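Local coordinates for protein extracellular invertase (Aspergillus kawachii, PDB 5XH8) that acts as a GH32 beta-fructofuranosidase with high transfructosylation activity, probably splitting sucrose and passing its fructosyl unit on to form fructooligosaccharides such as 1-kestose, at residues Gln136-Ser141 / Gly154-Gly159; Gln84-Gly89 / Phe148-Gln153. All blocks are in the same frame, centred on the assembly; numbering follows the deposited sequence.

Interaction 1 of 2, residues Gln136-Ser141 / Gly154-Gly159; sequences QSLAVS and GPVIPG
Q136 turns CG back beside its own backbone N (chi1 -32°, away from a staggered value) and then bends at chi2 (-59°), which lays the methylene over the branch point of I157, CG to CB 3.7 Å. The bend turns the amide away from I157, and there OE1 is hydrogen-bonded to T116 OG1 and NE2 to F169 O; these two partners fix the rotation of the buried amide. V156 and L138 meet nearly at a right angle, V156 CG1 lying 3.7 Å from L138 CD1. The backbones make a classic beta bulge: V156 and I157 both face Q136. I157 N donates to Q136 O at 3.1 Å, almost straight (172°) and in the carbonyl plane, while V156 N gives the same oxygen a weak, strongly bent second bond. Q136 N returns a bond to I157 O, 2.9 Å. The bulge joins the loop 154-159 to strand 134-140 of a four-stranded blade of the GH32 beta-propeller, and I157 packs on F169 of strand 166-176, in the next blade. S137 OG rests 3.5 Å from P155 CA, its hydroxyl hydrogen-bonded to S117 OG. Where 154-159 diverges from the strand, a water joins them, accepting from L138 N at 3.0 Å and donating to G154 O at 2.9 Å.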
loop_
_atom_site.group_PDB
_atom_site.type_symbol
_atom_site.label_atom_id
_atom_site.label_comp_id
_atom_site.label_asym_id
_atom_site.label_seq_id
_atom_site.Cartn_x
_atom_site.Cartn_y
_atom_site.Cartn_z
ATOM N N GLN A 136 -6.284 4.893 -0.288
ATOM C CA GLN A 136 -7.742 4.936 -0.142
ATOM C C GLN A 136 -8.226 3.544 0.251
ATOM O O GLN A 136 -7.924 2.554 -0.452
ATOM C CB GLN A 136 -8.435 5.453 -1.408
ATOM C CG GLN A 136 -7.635 6.478 -2.212
ATOM C CD GLN A 136 -7.281 7.717 -1.416
ATOM O OE1 GLN A 136 -8.053 8.179 -0.568
ATOM N NE2 GLN A 136 -6.109 8.276 -1.700
ATOM N N SER A 137 -8.959 3.478 1.371
ATOM C CA SER A 137 -9.381 2.233 2.003
ATOM C C SER A 137 -10.875 2.204 2.170
ATOM O O SER A 137 -11.540 3.257 2.108
ATOM C CB SER A 137 -8.694 2.063 3.363
ATOM O OG SER A 137 -7.298 1.852 3.191
ATOM N N LEU A 138 -11.401 1.001 2.402
ATOM C CA LEU A 138 -12.838 0.780 2.605
ATOM C C LEU A 138 -13.183 0.399 4.032
ATOM O O LEU A 138 -12.434 -0.324 4.704
ATOM C CB LEU A 138 -13.363 -0.347 1.702
ATOM C CG LEU A 138 -13.363 -0.097 0.188
ATOM C CD1 LEU A 138 -13.859 -1.370 -0.501
ATOM C CD2 LEU A 138 -14.222 1.087 -0.208
ATOM N N ALA A 139 -14.333 0.912 4.473
ATOM C CA ALA A 139 -14.979 0.496 5.687
ATOM C C ALA A 139 -16.489 0.423 5.435
ATOM O O ALA A 139 -17.030 1.068 4.529
ATOM C CB ALA A 139 -14.678 1.448 6.832
ATOM N N VAL A 140 -17.144 -0.382 6.248
ATOM C CA VAL A 140 -18.578 -0.614 6.137
ATOM C C VAL A 140 -19.237 -0.487 7.499
ATOM O O VAL A 140 -18.699 -0.968 8.481
ATOM C CB VAL A 140 -18.833 -2.043 5.605
ATOM C CG1 VAL A 140 -20.303 -2.359 5.663
ATOM C CG2 VAL A 140 -18.338 -2.134 4.170
ATOM N N SER A 141 -20.399 0.144 7.560
ATOM C CA SER A 141 -21.180 0.170 8.801
ATOM C C SER A 141 -22.339 -0.811 8.741
ATOM O O SER A 141 -23.245 -0.638 7.932
ATOM C CB SER A 141 -21.736 1.535 9.138
ATOM O OG SER A 141 -22.478 1.421 10.367
ATOM N N GLY A 154 -5.882 -4.590 2.622
ATOM C CA GLY A 154 -5.165 -3.392 2.238
ATOM C C GLY A 154 -6.035 -2.375 1.525
ATOM O O GLY A 154 -7.209 -2.646 1.226
ATOM N N PRO A 155 -5.464 -1.185 1.254
ATOM C CA PRO A 155 -6.176 -0.161 0.507
ATOM C C PRO A 155 -6.628 -0.658 -0.885
ATOM O O PRO A 155 -5.933 -1.457 -1.539
ATOM C CB PRO A 155 -5.151 0.959 0.350
ATOM C CG PRO A 155 -3.811 0.314 0.580
ATOM C CD PRO A 155 -4.063 -0.817 1.532
ATOM N N VAL A 156 -7.787 -0.180 -1.310
ATOM C CA VAL A 156 -8.309 -0.502 -2.644
ATOM C C VAL A 156 -7.675 0.394 -3.712
ATOM O O VAL A 156 -7.647 0.031 -4.901
ATOM C CB VAL A 156 -9.849 -0.470 -2.693
ATOM C CG1 VAL A 156 -10.418 -1.522 -1.755
ATOM C CG2 VAL A 156 -10.417 0.885 -2.343
ATOM N N ILE A 157 -7.149 1.541 -3.291
ATOM C CA ILE A 157 -6.336 2.391 -4.167
ATOM C C ILE A 157 -5.037 2.700 -3.412
ATOM O O ILE A 157 -5.012 3.661 -2.622
ATOM C CB ILE A 157 -7.070 3.680 -4.615
ATOM C CG1 ILE A 157 -8.381 3.346 -5.321
ATOM C CG2 ILE A 157 -6.165 4.518 -5.508
ATOM C CD1 ILE A 157 -9.250 4.546 -5.645
ATOM N N PRO A 158 -3.970 1.885 -3.637
ATOM C CA PRO A 158 -2.702 2.005 -2.870
ATOM C C PRO A 158 -1.796 3.180 -3.188
ATOM O O PRO A 158 -0.799 3.410 -2.498
ATOM C CB PRO A 158 -1.943 0.695 -3.191
ATOM C CG PRO A 158 -2.884 -0.194 -3.908
ATOM C CD PRO A 158 -3.997 0.652 -4.460
ATOM N N GLY A 159 -2.098 3.920 -4.223
ATOM C CA GLY A 159 -1.340 5.119 -4.489
ATOM C C GLY A 159 -1.807 5.674 -5.797
ATOM O O GLY A 159 -2.732 5.112 -6.413
HETATM O O HOH W 1 -9.431 -1.218 2.324
#

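Interaction 2 of 2, residues Gln84-Gly89 / Phe148-Gln153; sequences QVIVPG and FTKLDQ
V85 and F148 run alongside one another, with V85 CG2 3.7 Å from ring atom CD1 of F148 in an oblique approach. Their backbones are also joined: F148 N donates to V85 O at 2.8 Å, nearly straight (164°), with the donor tilted from the carbonyl plane. The contact joins two blades of the GH32 beta-propeller: 84-89 belongs to the crossing from strand 77-78 of one blade to strand 96-103 of the next, and F148 leads into strand 149-150, an edge strand of that second blade. I86 sends CG1 anti to its backbone N (chi1 -174°), and this extended branch crosses the aliphatic part of K150, CG1 to CE 3.7 Å; its terminal CD1 reaches K150 CG at 4.0 Å. The apolar length of the lysine is thus used for packing, while its ammonium end makes a hydrogen bond to V87 O.

In the next shell, V85 and I86 form a classic beta bulge opposite I65 of strand 65-70, which ties the 84-89 backbone to the preceding blade. L113 and A139 each touch both I86 and F148, while Y115 touches I86 and K150. T149 and L151 are backbone-bonded to V140 and L138, which sets the strand bearing K150. D93 gives the ammonium a salt bridge, probably stabilising its charge. Beyond CG the K150 chain runs fully extended, and NZ meets V87 O at 2.7 Å, almost head-on to the carbonyl (C=O...N 163°).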
loop_
_atom_site.group_PDB
_atom_site.type_symbol
_atom_site.label_atom_id
_atom_site.label_comp_id
_atom_site.label_asym_id
_atom_site.label_seq_id
_atom_site.Cartn_x
_atom_site.Cartn_y
_atom_site.Cartn_z
ATOM N N GLN A 84 -16.105 9.113 17.725
ATOM C CA GLN A 84 -15.842 8.919 16.307
ATOM C C GLN A 84 -16.374 7.550 15.855
ATOM O O GLN A 84 -16.357 6.581 16.624
ATOM C CB GLN A 84 -14.338 9.045 16.024
ATOM C CG GLN A 84 -13.776 10.470 16.102
ATOM C CD GLN A 84 -13.333 10.907 17.495
ATOM O OE1 GLN A 84 -13.768 10.352 18.480
ATOM N NE2 GLN A 84 -12.482 11.945 17.573
ATOM N N VAL A 85 -16.876 7.497 14.629
ATOM C CA VAL A 85 -17.358 6.250 14.022
ATOM C C VAL A 85 -16.221 5.442 13.390
ATOM O O VAL A 85 -16.410 4.279 12.998
ATOM C CB VAL A 85 -18.489 6.533 12.997
ATOM C CG1 VAL A 85 -19.546 7.408 13.635
ATOM C CG2 VAL A 85 -17.971 7.202 11.715
ATOM N N ILE A 86 -15.085 6.097 13.201
ATOM C CA ILE A 86 -13.869 5.461 12.707
ATOM C C ILE A 86 -12.680 6.284 13.217
ATOM O O ILE A 86 -12.748 7.510 13.213
ATOM C CB ILE A 86 -13.865 5.304 11.159
ATOM C CG1 ILE A 86 -12.646 4.512 10.671
ATOM C CG2 ILE A 86 -13.983 6.642 10.432
ATOM C CD1 ILE A 86 -12.723 4.147 9.188
ATOM N N VAL A 87 -11.611 5.592 13.629
ATOM C CA VAL A 87 -10.438 6.214 14.204
ATOM C C VAL A 87 -9.194 5.656 13.539
ATOM O O VAL A 87 -9.222 4.539 13.032
ATOM C CB VAL A 87 -10.361 6.009 15.751
ATOM C CG1 VAL A 87 -11.496 6.749 16.462
ATOM C CG2 VAL A 87 -10.374 4.536 16.156
ATOM N N PRO A 88 -8.077 6.404 13.597
ATOM C CA PRO A 88 -6.798 5.881 13.106
ATOM C C PRO A 88 -6.228 4.776 13.988
ATOM O O PRO A 88 -6.770 4.511 15.055
ATOM C CB PRO A 88 -5.886 7.116 13.139
ATOM C CG PRO A 88 -6.456 7.970 14.222
ATOM C CD PRO A 88 -7.942 7.754 14.180
ATOM N N GLY A 89 -5.132 4.162 13.554
ATOM C CA GLY A 89 -4.468 3.105 14.322
ATOM C C GLY A 89 -4.631 1.717 13.710
ATOM O O GLY A 89 -4.163 0.768 14.274
ATOM N N PHE A 148 -18.046 2.526 11.492
ATOM C CA PHE A 148 -17.598 2.040 10.212
ATOM C C PHE A 148 -16.415 1.088 10.443
ATOM O O PHE A 148 -15.340 1.514 10.795
ATOM C CB PHE A 148 -17.261 3.209 9.283
ATOM C CG PHE A 148 -18.481 3.795 8.632
ATOM C CD1 PHE A 148 -19.324 4.650 9.348
ATOM C CD2 PHE A 148 -18.838 3.426 7.349
ATOM C CE1 PHE A 148 -20.483 5.152 8.773
ATOM C CE2 PHE A 148 -19.982 3.931 6.758
ATOM C CZ PHE A 148 -20.807 4.803 7.472
ATOM N N THR A 149 -16.668 -0.205 10.269
ATOM C CA THR A 149 -15.681 -1.247 10.452
ATOM C C THR A 149 -14.784 -1.310 9.235
ATOM O O THR A 149 -15.244 -1.536 8.109
ATOM C CB THR A 149 -16.362 -2.615 10.596
ATOM O OG1 THR A 149 -17.458 -2.482 11.496
ATOM C CG2 THR A 149 -15.363 -3.685 11.116
ATOM N N LYS A 150 -13.492 -1.172 9.465
ATOM C CA LYS A 150 -12.536 -1.244 8.369
ATOM C C LYS A 150 -12.528 -2.640 7.782
ATOM O O LYS A 150 -12.494 -3.608 8.521
ATOM C CB LYS A 150 -11.149 -0.882 8.858
ATOM C CG LYS A 150 -11.076 0.551 9.387
ATOM C CD LYS A 150 -9.817 0.753 10.208
ATOM C CE LYS A 150 -9.823 2.089 10.920
ATOM N NZ LYS A 150 -8.549 2.278 11.661
ATOM N N LEU A 151 -12.581 -2.748 6.462
ATOM C CA LEU A 151 -12.389 -4.048 5.833
ATOM C C LEU A 151 -10.973 -4.529 6.158
ATOM O O LEU A 151 -10.013 -3.731 6.151
ATOM C CB LEU A 151 -12.570 -3.979 4.305
ATOM C CG LEU A 151 -13.942 -3.630 3.739
ATOM C CD1 LEU A 151 -13.956 -4.010 2.266
ATOM C CD2 LEU A 151 -15.088 -4.318 4.488
ATOM N N ASP A 152 -10.865 -5.823 6.450
ATOM C CA ASP A 152 -9.634 -6.439 6.878
ATOM C C ASP A 152 -8.800 -6.812 5.668
ATOM O O ASP A 152 -8.615 -7.969 5.333
ATOM C CB ASP A 152 -9.942 -7.643 7.777
ATOM C CG ASP A 152 -8.732 -8.114 8.565
ATOM O OD1 ASP A 152 -7.722 -7.405 8.647
ATOM O OD2 ASP A 152 -8.785 -9.218 9.118
ATOM N N GLN A 153 -8.269 -5.783 5.031
ATOM C CA GLN A 153 -7.481 -5.922 3.844
ATOM C C GLN A 153 -6.795 -4.584 3.584
ATOM O O GLN A 153 -7.109 -3.581 4.223
ATOM C CB GLN A 153 -8.348 -6.316 2.650
ATOM C CG GLN A 153 -9.420 -5.284 2.328
ATOM C CD GLN A 153 -9.824 -5.338 0.897
ATOM O OE1 GLN A 153 -10.578 -6.201 0.515
ATOM N NE2 GLN A 153 -9.283 -4.452 0.084
HETATM O O HOH W 2 -14.607 1.733 13.212
#

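Overall arrangement
The centres of interactions 1 and 2 lie 10 Å apart, on the same side of the chain's centre, around the blade of strands 96-103, 112-118, 134-140 and 149-150; each contact pairs one of its strands with a loop. Their segments alternate along the chain: 84-89, 136-141, 148-153, then 154-159, which continues from 148-153. Strands 134-140 and 149-150 are antiparallel neighbours, so the two contacts share one backbone network. Interaction 2 ties strand 149-150 to the preceding blade, and interaction 1 lies on the loop that leads to strand 166-176 of the following one. Both touch the second subunit, and bound glycerol lies about 4 Å from the K150 side chain and about 6 Å from that of S137.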